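Local coordinates for protein holliday junction resolvase Hjc (Sulfolobus solfataricus, PDB 4TKK) that resolves Holliday junctions during genetic recombination, acting as a magnesium-dependent homodimeric endonuclease that places paired nicks in opposing strands of four-way DNA, at residues N48-L53 / R129-K134; E63-V68 / V114-I119. The protein carries 1 engineered substitution. One frame throughout, in Å; residues are numbered along the deposited sequence.

Contact 1: N48-L53 / R129-K134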
# COMPACT_ATOMS: atom_id res chain seq x y z
N ASN A 48 -8.91 0.49 6.43
CA ASN A 48 -9.09 1.45 7.52
C ASN A 48 -7.85 1.70 8.37
O ASN A 48 -7.91 1.68 9.58
CB ASN A 48 -10.34 1.05 8.34
CG ASN A 48 -11.58 1.02 7.45
OD1 ASN A 48 -11.87 1.94 6.65
ND2 ASN A 48 -12.29 -0.10 7.50
N GLY A 49 -6.72 1.95 7.71
CA GLY A 49 -5.47 2.25 8.39
C GLY A 49 -4.62 1.05 8.75
O GLY A 49 -3.48 1.22 9.18
N VAL A 50 -5.15 -0.16 8.57
CA VAL A 50 -4.41 -1.39 8.83
C VAL A 50 -3.78 -1.83 7.52
O VAL A 50 -4.44 -1.88 6.49
CB VAL A 50 -5.26 -2.49 9.49
CG1 VAL A 50 -4.44 -3.75 9.71
CG2 VAL A 50 -5.83 -2.00 10.81
N ILE A 51 -2.48 -2.11 7.57
CA ILE A 51 -1.65 -2.49 6.45
C ILE A 51 -1.25 -3.94 6.64
O ILE A 51 -0.62 -4.29 7.64
CB ILE A 51 -0.42 -1.56 6.35
CG1 ILE A 51 -0.82 -0.06 6.28
CG2 ILE A 51 0.48 -1.96 5.17
CD1 ILE A 51 0.32 0.92 6.68
N ILE A 52 -1.63 -4.77 5.67
CA ILE A 52 -1.27 -6.17 5.69
C ILE A 52 -0.44 -6.43 4.49
O ILE A 52 -0.72 -5.91 3.40
CB ILE A 52 -2.38 -7.21 6.00
CG1 ILE A 52 -3.32 -7.55 4.91
CG2 ILE A 52 -3.01 -6.97 7.39
CD1 ILE A 52 -3.83 -9.01 5.01
N LEU A 53 0.64 -7.13 4.72
CA LEU A 53 1.60 -7.42 3.65
C LEU A 53 1.74 -8.89 3.60
O LEU A 53 1.93 -9.52 4.62
CB LEU A 53 2.97 -6.71 3.92
CG LEU A 53 2.86 -5.24 4.25
CD1 LEU A 53 4.12 -4.74 4.84
CD2 LEU A 53 2.43 -4.42 3.02
N ARG A 129 -9.80 -11.12 10.81
CA ARG A 129 -10.20 -10.97 12.22
C ARG A 129 -9.18 -10.18 13.00
O ARG A 129 -9.56 -9.33 13.81
CB ARG A 129 -10.51 -12.32 12.88
CG ARG A 129 -11.82 -12.92 12.35
CD ARG A 129 -12.14 -14.30 12.90
NE ARG A 129 -13.20 -14.94 12.12
CZ ARG A 129 -14.51 -14.74 12.29
NH1 ARG A 129 -14.94 -13.92 13.24
NH2 ARG A 129 -15.39 -15.37 11.53
N LEU A 130 -7.88 -10.41 12.73
CA LEU A 130 -6.81 -9.64 13.36
C LEU A 130 -6.86 -8.19 12.88
O LEU A 130 -6.56 -7.29 13.65
CB LEU A 130 -5.42 -10.23 13.05
CG LEU A 130 -5.02 -11.49 13.81
CD1 LEU A 130 -3.67 -11.96 13.39
CD2 LEU A 130 -4.99 -11.26 15.31
N VAL A 131 -7.25 -7.98 11.61
CA VAL A 131 -7.38 -6.64 11.01
C VAL A 131 -8.55 -5.91 11.68
O VAL A 131 -8.36 -4.80 12.17
CB VAL A 131 -7.48 -6.70 9.47
CG1 VAL A 131 -7.80 -5.32 8.89
CG2 VAL A 131 -6.21 -7.26 8.87
N GLU A 132 -9.73 -6.56 11.74
CA GLU A 132 -10.92 -6.01 12.39
C GLU A 132 -10.64 -5.65 13.85
O GLU A 132 -11.08 -4.59 14.31
CB GLU A 132 -12.13 -6.95 12.25
CG GLU A 132 -12.56 -7.25 10.80
CD GLU A 132 -12.76 -6.11 9.81
OE1 GLU A 132 -13.07 -4.97 10.23
OE2 GLU A 132 -12.66 -6.38 8.58
N ALA A 133 -9.83 -6.48 14.54
CA ALA A 133 -9.41 -6.27 15.93
C ALA A 133 -8.49 -5.06 16.05
O ALA A 133 -8.69 -4.26 16.96
CB ALA A 133 -8.72 -7.51 16.48
N LYS A 134 -7.48 -4.92 15.13
CA LYS A 134 -6.57 -3.77 15.13
C LYS A 134 -7.39 -2.50 14.92
O LYS A 134 -7.16 -1.53 15.65
CB LYS A 134 -5.47 -3.88 14.06
CG LYS A 134 -4.40 -4.94 14.30
CD LYS A 134 -3.83 -5.46 12.95
CE LYS A 134 -3.29 -6.87 13.00
NZ LYS A 134 -3.05 -7.41 11.63
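Val131, on the inner side of helix 124-139, meets strand 50-55 with both of its methyls. Val131 CG1 lies 3.8 Å from Val50 CG1, the two branched side chains meeting at a slant. Val131 CG2 packs on Ile52 CG2 at 3.5 Å, the two side chains crossing at about a right angle. Val131 also rests on Phe24, while its neighbour Glu132 turns its carboxylate to Lys47 in a salt bridge.

One turn along from Leu130, Lys134 lays its aliphatic chain across Val50: its CB is 3.8 Å from Val50 CG2, and its CD is 3.7 Å from Val50 CG1. Beyond CG that chain is extended, which carries Lys134 NZ past the valine to within 4.3 Å of Ile52 CG2. Val50 holds CG1 anti to its backbone N (chi1 179°), and this methyl therefore touches both Val131 and Lys134.

The helix runs nearly antiparallel to the strand, at 155° and 9.2 Å between the short axes, and covers this face of the central sheet of the PDDEXK nuclease fold. No hydrogen bond joins the two segments, so packing of methyls and lysine methylenes, not directional bonding, sets how the helix seats on the strand here.

Contact 2: E63-V68 / V114-I119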
# COMPACT_ATOMS: atom_id res chain seq x y z
N GLU A 63 13.32 -31.60 2.07
CA GLU A 63 12.36 -32.10 3.04
C GLU A 63 11.02 -31.32 3.04
O GLU A 63 10.04 -31.81 3.59
CB GLU A 63 12.97 -32.07 4.44
CG GLU A 63 14.17 -32.99 4.64
CD GLU A 63 13.95 -34.46 4.34
OE1 GLU A 63 12.80 -34.93 4.47
OE2 GLU A 63 14.93 -35.14 3.98
N GLY A 64 11.00 -30.12 2.49
CA GLY A 64 9.80 -29.28 2.50
C GLY A 64 9.84 -28.12 3.49
O GLY A 64 8.84 -27.40 3.63
N LYS A 65 10.97 -27.93 4.20
CA LYS A 65 11.14 -26.82 5.11
C LYS A 65 11.12 -25.53 4.30
O LYS A 65 11.88 -25.39 3.35
CB LYS A 65 12.42 -26.93 5.95
CG LYS A 65 12.11 -27.22 7.41
CD LYS A 65 13.13 -26.60 8.34
CE LYS A 65 12.59 -26.58 9.75
NZ LYS A 65 13.54 -25.94 10.70
N ILE A 66 10.17 -24.66 4.61
CA ILE A 66 9.98 -23.39 3.92
C ILE A 66 10.96 -22.38 4.48
O ILE A 66 11.18 -22.32 5.69
CB ILE A 66 8.51 -22.90 4.08
CG1 ILE A 66 7.55 -23.92 3.44
CG2 ILE A 66 8.31 -21.50 3.48
CD1 ILE A 66 6.17 -23.94 4.03
N TYR A 67 11.52 -21.56 3.59
CA TYR A 67 12.43 -20.50 3.97
C TYR A 67 12.40 -19.40 2.95
O TYR A 67 12.00 -19.63 1.81
CB TYR A 67 13.87 -21.02 4.22
CG TYR A 67 14.60 -21.44 2.96
CD1 TYR A 67 14.51 -22.74 2.48
CD2 TYR A 67 15.38 -20.54 2.26
CE1 TYR A 67 15.17 -23.13 1.32
CE2 TYR A 67 16.04 -20.91 1.10
CZ TYR A 67 15.95 -22.21 0.64
OH TYR A 67 16.61 -22.56 -0.50
N VAL A 68 12.79 -18.20 3.39
CA VAL A 68 12.93 -17.00 2.55
C VAL A 68 14.42 -16.61 2.71
O VAL A 68 14.93 -16.54 3.84
CB VAL A 68 11.96 -15.85 2.97
CG1 VAL A 68 12.17 -14.61 2.12
CG2 VAL A 68 10.50 -16.32 2.90
N VAL A 114 13.25 -19.21 8.28
CA VAL A 114 12.63 -20.50 8.06
C VAL A 114 11.35 -20.73 8.83
O VAL A 114 11.24 -20.29 9.98
CB VAL A 114 13.59 -21.75 8.03
CG1 VAL A 114 15.05 -21.36 7.83
CG2 VAL A 114 13.44 -22.65 9.25
N ALA A 115 10.40 -21.43 8.20
CA ALA A 115 9.15 -21.81 8.85
C ALA A 115 9.39 -23.17 9.47
O ALA A 115 9.43 -24.17 8.76
CB ALA A 115 7.99 -21.84 7.86
N ASP A 116 9.64 -23.20 10.78
CA ASP A 116 9.87 -24.46 11.50
C ASP A 116 8.59 -25.31 11.43
O ASP A 116 7.52 -24.76 11.20
CB ASP A 116 10.31 -24.20 12.95
CG ASP A 116 11.75 -23.70 13.08
OD1 ASP A 116 12.56 -23.95 12.15
OD2 ASP A 116 12.08 -23.08 14.12
N SER A 117 8.72 -26.65 11.53
CA SER A 117 7.58 -27.57 11.45
C SER A 117 6.48 -27.27 12.49
O SER A 117 5.30 -27.38 12.17
CB SER A 117 8.04 -29.02 11.53
OG SER A 117 8.76 -29.26 12.72
N GLU A 118 6.89 -26.83 13.70
CA GLU A 118 6.01 -26.46 14.83
C GLU A 118 4.98 -25.36 14.48
O GLU A 118 3.90 -25.31 15.09
CB GLU A 118 6.84 -26.05 16.07
N ILE A 119 5.33 -24.50 13.50
CA ILE A 119 4.61 -23.34 12.97
C ILE A 119 3.11 -23.48 12.75
O ILE A 119 2.64 -24.37 12.04
CB ILE A 119 5.39 -22.65 11.81
CG1 ILE A 119 5.84 -21.22 12.17
CG2 ILE A 119 4.73 -22.76 10.42
CD1 ILE A 119 6.96 -21.18 13.18
O HOH W 1 8.41 -25.29 6.65
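Asp116 OD1 is gripped by two cationic groups, Lys65 NZ at 2.7 Å in a salt bridge and the guanidinium of Arg106 in another. Lys65 immediately precedes strand 66-68 and Arg106 lies on strand 106-107 of the same small antiparallel sheet, in which strand 66-68 runs beside strand 113-115. The ammonium meets OD1 on its anti side, 30° out of the carboxylate plane. To get there the lysine chain bends at chi2 (-148°) and passes over Val114, whose CG2 is 3.6 Å from Lys65 NZ. Two positive neighbours would be expected to keep this carboxylate ionised.

Between the strands, Ala115 N donates to Ile66 O at 2.8 Å, nearly straight (167° at the hydrogen). Ile66 O also receives a CA-H contact from Val114 CA at 3.3 Å. Tyr67 and Val114 form a non-hydrogen-bonded pair: Tyr67 CB rests on Val114 CG1 at 3.8 Å, while its phenol ring leads away from segment 114-119. Across the sheet's other face, Ile66 and Ala115 bring their CB atoms together, and Ile66 continues onto Leu89 and Val91 of strand 86-93, joining the small sheet to the central one.

Past Ala115 the chain enters a type I turn, Asp116 to Ile119. One water bridges the two backbones, its oxygen accepting from Ile66 N at 2.8 Å and donating to Ala115 O at 2.6 Å.

The two contacts lie on opposite sides of the chain's centre, with their own centres 25 Å apart and their nearest atoms about 11 Å apart. Along the chain contact 2 is nested inside contact 1: strand 50-55 comes first, then strands 66-68 and 113-115, and helix 124-139 follows to complete contact 1. Contact 1 packs helix 124-139 on the five-strand mixed sheet; contact 2 pairs two strands of the four-strand antiparallel sheet. Strand 50-55 ends with Glu55, an inferred magnesium ligand. The side chains of Ile52 in contact 1 and Ile66 in contact 2 are about 11 Å and 9 Å from that of Glu55, so each contact has one end near the probable metal site.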